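Local coordinates for T-lymphoma invasion and metastasis-inducing protein 1 (PDB 4K2P), which probably acts in signalling, its PH-CC-Ex region binding phosphoinositides and partner proteins such as Par-3, at residues M150-K155 with Q187-L192; L160-V165 with A172-Q177; K222-R227 with H237-A242. The protein carries 5 engineered substitutions. All coordinates share one frame; numbering follows the deposited sequence.

Contact 1: residues M150-K155 with Q187-L192; sequences MDEKLK and QFQMDL. Engineered in segment 150-155: Leu154 (natural residue Met).
Asp151 and Phe188 form the closest approach between the two helical segments, a meeting of carboxylate and aromatic ring without a hydrogen bond. OD2 of Asp151 lies 3.6 Å from CE2 of Phe188, and CG of Asp151 follows at 4.0 Å from the same ring carbon. Both CB atoms are directed at the opposing helix. The backbones themselves stay well apart, CA of Asp151 lying 9.7 Å from CA of Phe188, and side chains bridge the distance. The Phe188 side chain leaves with CG anti to its carbonyl carbon (chi1 -71°), which carries the ring out across the gap, where it crosses the aspartate at about a right angle. The carboxylate and ring planes stand 48° apart, and the oxygen comes to the ring obliquely. This oxygen also takes part in a hydrogen bond with the amide ND2 of Asn184, one turn earlier on the partner helix, which gives the largely buried carboxylate a polar partner that the phenyl ring cannot offer.

The polar part of the contact runs through a water. Glu152 extends and Gln189 folds its amide toward the gap, yet OE2 of Glu152 and NE2 of Gln189 remain 4.3 Å apart. Water 1 joins them, donating to OE2 of Glu152 at 2.7 Å and accepting from NE2 of Gln189 at 3.0 Å.

Apolar neighbours extend the packing: Phe188 and Gln189 both touch Ile148, while Asp151 rests on Trp181 and Leu185. Side chains from helix 133-161 and helix 168-203 thus meet here in an antiparallel helical hairpin, probably the coiled-coil part of the CC-Ex region.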
loop_
_atom_site.group_PDB
_atom_site.type_symbol
_atom_site.label_atom_id
_atom_site.label_comp_id
_atom_site.label_asym_id
_atom_site.label_seq_id
_atom_site.Cartn_x
_atom_site.Cartn_y
_atom_site.Cartn_z
ATOM N N MET A 150 13.039 -4.692 -18.182
ATOM C CA MET A 150 14.110 -3.831 -18.663
ATOM C C MET A 150 15.106 -3.523 -17.541
ATOM O O MET A 150 16.308 -3.709 -17.716
ATOM C CB MET A 150 13.520 -2.539 -19.250
ATOM C CG MET A 150 14.550 -1.523 -19.725
ATOM S SD MET A 150 15.693 -2.208 -20.948
ATOM C CE MET A 150 14.581 -2.486 -22.322
ATOM N N ASP A 151 14.617 -3.093 -16.380
ATOM C CA ASP A 151 15.527 -2.715 -15.299
ATOM C C ASP A 151 16.239 -3.927 -14.695
ATOM O O ASP A 151 17.358 -3.800 -14.195
ATOM C CB ASP A 151 14.782 -1.943 -14.209
ATOM C CG ASP A 151 14.704 -0.457 -14.501
ATOM O OD1 ASP A 151 14.852 -0.074 -15.685
ATOM O OD2 ASP A 151 14.477 0.326 -13.551
ATOM N N GLU A 152 15.614 -5.101 -14.767
ATOM C CA GLU A 152 16.264 -6.329 -14.317
ATOM C C GLU A 152 17.438 -6.670 -15.228
ATOM O O GLU A 152 18.488 -7.105 -14.775
ATOM C CB GLU A 152 15.282 -7.501 -14.288
ATOM C CG GLU A 152 14.475 -7.590 -13.010
ATOM C CD GLU A 152 13.458 -8.710 -13.037
ATOM O OE1 GLU A 152 13.248 -9.313 -14.111
ATOM O OE2 GLU A 152 12.848 -8.973 -11.983
ATOM N N LYS A 153 17.235 -6.486 -16.520
ATOM C CA LYS A 153 18.242 -6.809 -17.512
ATOM C C LYS A 153 19.407 -5.833 -17.447
ATOM O O LYS A 153 20.558 -6.228 -17.581
ATOM C CB LYS A 153 17.615 -6.817 -18.898
ATOM C CG LYS A 153 16.810 -8.076 -19.164
ATOM C CD LYS A 153 16.050 -7.993 -20.472
ATOM C CE LYS A 153 15.334 -9.298 -20.764
ATOM N NZ LYS A 153 14.505 -9.201 -21.990
ATOM N N LEU A 154 19.099 -4.559 -17.241
ATOM C CA LEU A 154 20.119 -3.529 -17.147
ATOM C C LEU A 154 20.959 -3.770 -15.902
ATOM O O LEU A 154 22.185 -3.674 -15.944
ATOM C CB LEU A 154 19.488 -2.133 -17.133
ATOM C CG LEU A 154 18.919 -1.659 -18.472
ATOM C CD1 LEU A 154 17.956 -0.479 -18.290
ATOM C CD2 LEU A 154 20.050 -1.273 -19.425
ATOM N N LYS A 155 20.306 -4.130 -14.804
ATOM C CA LYS A 155 21.001 -4.388 -13.550
ATOM C C LYS A 155 21.917 -5.610 -13.671
ATOM O O LYS A 155 23.026 -5.628 -13.132
ATOM C CB LYS A 155 19.983 -4.579 -12.417
ATOM C CG LYS A 155 20.591 -4.890 -11.052
ATOM C CD LYS A 155 19.520 -4.945 -9.978
ATOM C CE LYS A 155 20.077 -5.359 -8.637
ATOM N NZ LYS A 155 20.059 -6.842 -8.472
ATOM N N GLN A 187 10.018 -0.353 -6.324
ATOM C CA GLN A 187 8.893 0.526 -6.610
ATOM C C GLN A 187 7.957 -0.127 -7.619
ATOM O O GLN A 187 6.740 -0.094 -7.451
ATOM C CB GLN A 187 9.406 1.869 -7.132
ATOM C CG GLN A 187 8.345 2.859 -7.618
ATOM C CD GLN A 187 7.532 3.460 -6.490
ATOM O OE1 GLN A 187 8.019 4.319 -5.750
ATOM N NE2 GLN A 187 6.279 3.027 -6.361
ATOM N N PHE A 188 8.531 -0.738 -8.650
ATOM C CA PHE A 188 7.755 -1.341 -9.722
ATOM C C PHE A 188 6.980 -2.554 -9.213
ATOM O O PHE A 188 5.830 -2.759 -9.600
ATOM C CB PHE A 188 8.648 -1.776 -10.890
ATOM C CG PHE A 188 9.227 -0.642 -11.700
ATOM C CD1 PHE A 188 8.597 0.590 -11.780
ATOM C CD2 PHE A 188 10.400 -0.825 -12.410
ATOM C CE1 PHE A 188 9.141 1.618 -12.538
ATOM C CE2 PHE A 188 10.944 0.202 -13.163
ATOM C CZ PHE A 188 10.306 1.421 -13.229
ATOM N N GLN A 189 7.615 -3.358 -8.364
ATOM C CA GLN A 189 7.005 -4.582 -7.857
ATOM C C GLN A 189 5.886 -4.257 -6.887
ATOM O O GLN A 189 4.908 -4.990 -6.786
ATOM C CB GLN A 189 8.036 -5.472 -7.170
ATOM C CG GLN A 189 9.061 -6.079 -8.106
ATOM C CD GLN A 189 8.491 -7.183 -8.963
ATOM O OE1 GLN A 189 7.309 -7.504 -8.884
ATOM N NE2 GLN A 189 9.331 -7.767 -9.793
ATOM N N MET A 190 6.072 -3.177 -6.143
ATOM C CA MET A 190 5.064 -2.686 -5.233
ATOM C C MET A 190 3.852 -2.187 -6.037
ATOM O O MET A 190 2.711 -2.478 -5.688
ATOM C CB MET A 190 5.642 -1.570 -4.360
ATOM C CG MET A 190 4.714 -1.063 -3.286
ATOM S SD MET A 190 4.238 -2.328 -2.093
ATOM C CE MET A 190 5.836 -2.754 -1.385
ATOM N N ASP A 191 4.101 -1.456 -7.121
ATOM C CA ASP A 191 3.015 -0.924 -7.947
ATOM C C ASP A 191 2.255 -2.054 -8.633
ATOM O O ASP A 191 1.033 -2.028 -8.729
ATOM C CB ASP A 191 3.553 0.059 -8.986
ATOM C CG ASP A 191 3.911 1.410 -8.385
ATOM O OD1 ASP A 191 3.323 1.797 -7.358
ATOM O OD2 ASP A 191 4.790 2.092 -8.940
ATOM N N LEU A 192 2.994 -3.059 -9.080
ATOM C CA LEU A 192 2.421 -4.219 -9.750
ATOM C C LEU A 192 1.523 -5.017 -8.805
ATOM O O LEU A 192 0.448 -5.471 -9.189
ATOM C CB LEU A 192 3.542 -5.103 -10.291
ATOM C CG LEU A 192 3.140 -6.397 -10.999
ATOM C CD1 LEU A 192 2.182 -6.123 -12.130
ATOM C CD2 LEU A 192 4.378 -7.112 -11.501
HETATM O O HOH W 1 12.308 -7.283 -9.977
#

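Contact 2: residues L160-V165 with A172-Q177; sequences LQLSSV and ATILDQ. Engineered in segment 160-165: Leu160 (natural residue Met). Engineered in segment 172-177: Ala172 (natural residue Lys).
Ile174 is the bump that segment 160-165 closes around, its branches fitting between Leu162 and Val165. Its CG2 lies 3.5 Å from CD1 of Leu162, and the same leucine methyl sits 3.8 Å from CB of Ile174, so that it nestles at the branch point. The two side chains run antiparallel alongside one another. The other arm of the isoleucine, swung to the side of its backbone N (chi1 -66°), extends to meet Val165 tip to tip. There CD1 of Ile174 fills the fork of the valine, 3.7 Å from CG1 and 4.0 Å from CG2 of Val165. CB of Gln161 lies 4.2 Å from CD1 of Ile174.

This is the turn end of the helical hairpin, where the chain leaves helix 133-161 and comes back along helix 168-203. As it turns, the carbonyl O of Gln161 accepts from the backbone N of both Ser164 and Val165, and Val165 there faces the returning helix.

Leu162 straddles two neighbouring residues of that helix: while its CD1 engages Ile174, CD2 of Leu162 rests 4.1 Å from CD1 of Leu175. Beyond the two segments, Leu162 also packs on Ile178 and Val165 on Ala171.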
loop_
_atom_site.group_PDB
_atom_site.type_symbol
_atom_site.label_atom_id
_atom_site.label_comp_id
_atom_site.label_asym_id
_atom_site.label_seq_id
_atom_site.Cartn_x
_atom_site.Cartn_y
_atom_site.Cartn_z
ATOM N N LEU A 160 27.535 -7.640 -14.174
ATOM C CA LEU A 160 28.525 -8.365 -14.958
ATOM C C LEU A 160 29.638 -7.434 -15.430
ATOM O O LEU A 160 30.741 -7.879 -15.728
ATOM C CB LEU A 160 27.876 -9.040 -16.167
ATOM C CG LEU A 160 27.119 -10.340 -15.905
ATOM C CD1 LEU A 160 26.330 -10.746 -17.136
ATOM C CD2 LEU A 160 28.063 -11.457 -15.490
ATOM N N GLN A 161 29.338 -6.145 -15.513
ATOM C CA GLN A 161 30.300 -5.157 -15.986
ATOM C C GLN A 161 31.218 -4.625 -14.906
ATOM O O GLN A 161 32.295 -4.110 -15.192
ATOM C CB GLN A 161 29.553 -3.981 -16.600
ATOM C CG GLN A 161 29.209 -4.164 -18.032
ATOM C CD GLN A 161 30.433 -4.361 -18.868
ATOM O OE1 GLN A 161 31.367 -3.559 -18.833
ATOM N NE2 GLN A 161 30.454 -5.436 -19.615
ATOM N N LEU A 162 30.759 -4.744 -13.669
ATOM C CA LEU A 162 31.452 -4.205 -12.508
ATOM C C LEU A 162 32.933 -4.578 -12.479
ATOM O O LEU A 162 33.785 -3.727 -12.229
ATOM C CB LEU A 162 30.751 -4.691 -11.234
ATOM C CG LEU A 162 30.522 -3.713 -10.077
ATOM C CD1 LEU A 162 29.927 -2.403 -10.523
ATOM C CD2 LEU A 162 29.618 -4.364 -9.038
ATOM N N SER A 163 33.240 -5.844 -12.748
ATOM C CA SER A 163 34.607 -6.332 -12.623
ATOM C C SER A 163 35.393 -6.263 -13.933
ATOM O O SER A 163 36.537 -6.701 -13.993
ATOM C CB SER A 163 34.604 -7.772 -12.094
ATOM O OG SER A 163 33.939 -8.646 -12.989
ATOM N N SER A 164 34.779 -5.710 -14.974
ATOM C CA SER A 164 35.462 -5.501 -16.248
ATOM C C SER A 164 35.910 -4.060 -16.482
ATOM O O SER A 164 36.832 -3.825 -17.250
ATOM C CB SER A 164 34.558 -5.926 -17.399
ATOM O OG SER A 164 34.147 -7.267 -17.238
ATOM N N VAL A 165 35.286 -3.095 -15.817
ATOM C CA VAL A 165 35.711 -1.710 -15.979
ATOM C C VAL A 165 36.858 -1.441 -15.011
ATOM O O VAL A 165 36.760 -1.723 -13.816
ATOM C CB VAL A 165 34.545 -0.697 -15.765
ATOM C CG1 VAL A 165 33.379 -1.038 -16.677
ATOM C CG2 VAL A 165 34.083 -0.652 -14.325
ATOM N N ALA A 172 32.445 3.012 -9.921
ATOM C CA ALA A 172 31.611 3.612 -8.898
ATOM C C ALA A 172 30.272 4.011 -9.504
ATOM O O ALA A 172 29.235 3.849 -8.876
ATOM C CB ALA A 172 32.299 4.812 -8.288
ATOM N N THR A 173 30.302 4.502 -10.740
ATOM C CA THR A 173 29.085 4.915 -11.431
ATOM C C THR A 173 28.167 3.726 -11.634
ATOM O O THR A 173 26.950 3.826 -11.449
ATOM C CB THR A 173 29.380 5.546 -12.812
ATOM O OG1 THR A 173 30.146 6.745 -12.652
ATOM C CG2 THR A 173 28.080 5.880 -13.543
ATOM N N ILE A 174 28.750 2.598 -12.025
ATOM C CA ILE A 174 27.957 1.412 -12.291
ATOM C C ILE A 174 27.360 0.898 -10.990
ATOM O O ILE A 174 26.252 0.379 -10.988
ATOM C CB ILE A 174 28.771 0.313 -12.972
ATOM C CG1 ILE A 174 29.188 0.775 -14.366
ATOM C CG2 ILE A 174 27.952 -0.979 -13.074
ATOM C CD1 ILE A 174 30.189 -0.127 -15.037
ATOM N N LEU A 175 28.081 1.038 -9.885
ATOM C CA LEU A 175 27.556 0.552 -8.617
ATOM C C LEU A 175 26.360 1.420 -8.212
ATOM O O LEU A 175 25.327 0.897 -7.802
ATOM C CB LEU A 175 28.625 0.551 -7.519
ATOM C CG LEU A 175 28.183 -0.158 -6.228
ATOM C CD1 LEU A 175 27.978 -1.655 -6.456
ATOM C CD2 LEU A 175 29.166 0.065 -5.087
ATOM N N ASP A 176 26.500 2.738 -8.335
ATOM C CA ASP A 176 25.374 3.657 -8.125
ATOM C C ASP A 176 24.161 3.237 -8.938
ATOM O O ASP A 176 23.037 3.239 -8.433
ATOM C CB ASP A 176 25.744 5.093 -8.511
ATOM C CG ASP A 176 26.645 5.770 -7.495
ATOM O OD1 ASP A 176 26.704 5.318 -6.333
ATOM O OD2 ASP A 176 27.307 6.761 -7.874
ATOM N N GLN A 177 24.386 2.882 -10.199
ATOM C CA GLN A 177 23.286 2.526 -11.081
ATOM C C GLN A 177 22.614 1.240 -10.655
ATOM O O GLN A 177 21.396 1.130 -10.742
ATOM C CB GLN A 177 23.756 2.395 -12.518
ATOM C CG GLN A 177 23.932 3.716 -13.214
ATOM C CD GLN A 177 24.502 3.545 -14.595
ATOM O OE1 GLN A 177 25.513 2.878 -14.769
ATOM N NE2 GLN A 177 23.841 4.113 -15.588
#

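Contact 3: residues K222-R227 with H237-A242; sequences KVAMGR and HALVAA
Two short helices near the C-terminal end of the modelled chain, 219-228 and 233-241, pack here through one protruding leucine. Leu239 points at the other helix and spreads its two methyls over Ala224, Met225 and Arg227. CD1 of Leu239 meets CG of Met225 at 3.4 Å, closer than two carbons normally pack. Both leucine methyls also lie 3.9 Å from CB of Ala224, CD1 and CD2 alike, so the small alanine fits against the fork of the leucine.

CD2 of Leu239 also comes within 4.2 Å of NH2 of Arg227, approaching the guanidinium obliquely. The arginine chain folds back at chi3 (56°), which brings the flat group over its own helix, with O of Ala224 3.8 Å above the guanidinium plane and displaced toward the rim of one face. Its main polar partner lies elsewhere: NH1 hydrogen-bonds to the carbonyl O of Val28, in strand 27-30.

Leu239 itself also touches Val28, as well as Thr221 and Leu228, and Met225 reaches Ala217 and Phe231. The axes of the short segments 222-227 and 237-241 remain 10.6 Å apart, with 117° between their N-to-C directions. The result is a pair of short helices joined by a brief connection and packed at a steep angle, set against strand 27-30 of the PH domain.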
loop_
_atom_site.group_PDB
_atom_site.type_symbol
_atom_site.label_atom_id
_atom_site.label_comp_id
_atom_site.label_asym_id
_atom_site.label_seq_id
_atom_site.Cartn_x
_atom_site.Cartn_y
_atom_site.Cartn_z
ATOM N N LYS A 222 14.945 -3.945 4.224
ATOM C CA LYS A 222 14.762 -4.919 5.293
ATOM C C LYS A 222 15.281 -4.362 6.616
ATOM O O LYS A 222 14.666 -4.560 7.659
ATOM C CB LYS A 222 15.452 -6.239 4.959
ATOM C CG LYS A 222 14.655 -7.112 4.015
ATOM C CD LYS A 222 15.444 -8.345 3.608
ATOM C CE LYS A 222 14.570 -9.330 2.848
ATOM N NZ LYS A 222 15.390 -10.293 2.072
ATOM N N VAL A 223 16.408 -3.659 6.560
ATOM C CA VAL A 223 16.966 -3.009 7.738
ATOM C C VAL A 223 15.934 -2.029 8.290
ATOM O O VAL A 223 15.700 -1.988 9.495
ATOM C CB VAL A 223 18.301 -2.284 7.415
ATOM C CG1 VAL A 223 18.737 -1.382 8.559
ATOM C CG2 VAL A 223 19.398 -3.301 7.116
ATOM N N ALA A 224 15.278 -1.278 7.407
ATOM C CA ALA A 224 14.286 -0.285 7.839
ATOM C C ALA A 224 13.056 -0.949 8.461
ATOM O O ALA A 224 12.505 -0.463 9.451
ATOM C CB ALA A 224 13.880 0.588 6.678
ATOM N N MET A 225 12.627 -2.064 7.884
ATOM C CA MET A 225 11.504 -2.813 8.421
ATOM C C MET A 225 11.860 -3.353 9.812
ATOM O O MET A 225 11.006 -3.443 10.697
ATOM C CB MET A 225 11.115 -3.960 7.483
ATOM C CG MET A 225 10.328 -3.503 6.265
ATOM S SD MET A 225 9.570 -4.835 5.297
ATOM C CE MET A 225 11.014 -5.601 4.587
ATOM N N GLY A 226 13.129 -3.703 10.002
ATOM C CA GLY A 226 13.594 -4.181 11.290
ATOM C C GLY A 226 13.491 -3.081 12.330
ATOM O O GLY A 226 13.098 -3.315 13.473
ATOM N N ARG A 227 13.824 -1.863 11.915
ATOM C CA ARG A 227 13.744 -0.706 12.793
ATOM C C ARG A 227 12.290 -0.455 13.201
ATOM O O ARG A 227 12.013 -0.095 14.340
ATOM C CB ARG A 227 14.343 0.518 12.099
ATOM C CG ARG A 227 14.156 1.833 12.838
ATOM C CD ARG A 227 14.758 2.992 12.051
ATOM N NE ARG A 227 14.193 3.071 10.706
ATOM C CZ ARG A 227 12.953 3.467 10.436
ATOM N NH1 ARG A 227 12.132 3.808 11.427
ATOM N NH2 ARG A 227 12.528 3.504 9.178
ATOM N N HIS A 237 5.270 -1.357 1.848
ATOM C CA HIS A 237 4.575 -0.340 1.079
ATOM C C HIS A 237 4.804 1.026 1.685
ATOM O O HIS A 237 5.055 1.972 0.964
ATOM C CB HIS A 237 3.074 -0.606 0.991
ATOM C CG HIS A 237 2.356 0.389 0.136
ATOM N ND1 HIS A 237 1.062 0.797 0.375
ATOM C CD2 HIS A 237 2.768 1.076 -0.954
ATOM C CE1 HIS A 237 0.704 1.685 -0.533
ATOM N NE2 HIS A 237 1.723 1.874 -1.349
ATOM N N ALA A 238 4.707 1.136 3.009
ATOM C CA ALA A 238 4.862 2.431 3.665
ATOM C C ALA A 238 6.247 3.019 3.380
ATOM O O ALA A 238 6.384 4.214 3.130
ATOM C CB ALA A 238 4.636 2.310 5.166
ATOM N N LEU A 239 7.265 2.169 3.423
ATOM C CA LEU A 239 8.638 2.603 3.205
ATOM C C LEU A 239 8.837 3.071 1.766
ATOM O O LEU A 239 9.459 4.099 1.516
ATOM C CB LEU A 239 9.598 1.464 3.552
ATOM C CG LEU A 239 9.690 1.163 5.046
ATOM C CD1 LEU A 239 10.293 -0.208 5.288
ATOM C CD2 LEU A 239 10.508 2.235 5.749
ATOM N N VAL A 240 8.271 2.335 0.821
ATOM C CA VAL A 240 8.395 2.681 -0.579
ATOM C C VAL A 240 7.649 3.970 -0.895
ATOM O O VAL A 240 8.163 4.828 -1.602
ATOM C CB VAL A 240 7.876 1.546 -1.486
ATOM C CG1 VAL A 240 7.749 2.023 -2.949
ATOM C CG2 VAL A 240 8.805 0.355 -1.406
ATOM N N ALA A 241 6.436 4.103 -0.367
ATOM C CA ALA A 241 5.593 5.256 -0.657
ATOM C C ALA A 241 6.201 6.515 -0.068
ATOM O O ALA A 241 6.057 7.602 -0.625
ATOM C CB ALA A 241 4.180 5.041 -0.122
ATOM N N ALA A 242 6.897 6.368 1.053
ATOM C CA ALA A 242 7.495 7.518 1.724
ATOM C C ALA A 242 8.614 8.149 0.881
ATOM O O ALA A 242 9.040 9.274 1.146
ATOM C CB ALA A 242 8.033 7.114 3.077
#

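Overall arrangement
Contacts 1 and 2 both join helix 133-161 to helix 168-203, their centres 19 Å apart, and contact 2 is nested along the chain inside the loop that contact 1 closes. Contact 2 lies at the turn of the hairpin, contact 1 further back toward the body of the protein. Contact 3 follows later in sequence and pairs helix 219-228 with helix 233-241; its centre is 18 Å from that of contact 1 and 26 Å from that of contact 2. Met190 and Gln187 touch His237 and Val240, so helix 168-203 links contacts 1 and 3. The long hairpin thereby packs on helix 233-241, consistent with an integrated PH-CC-Ex unit.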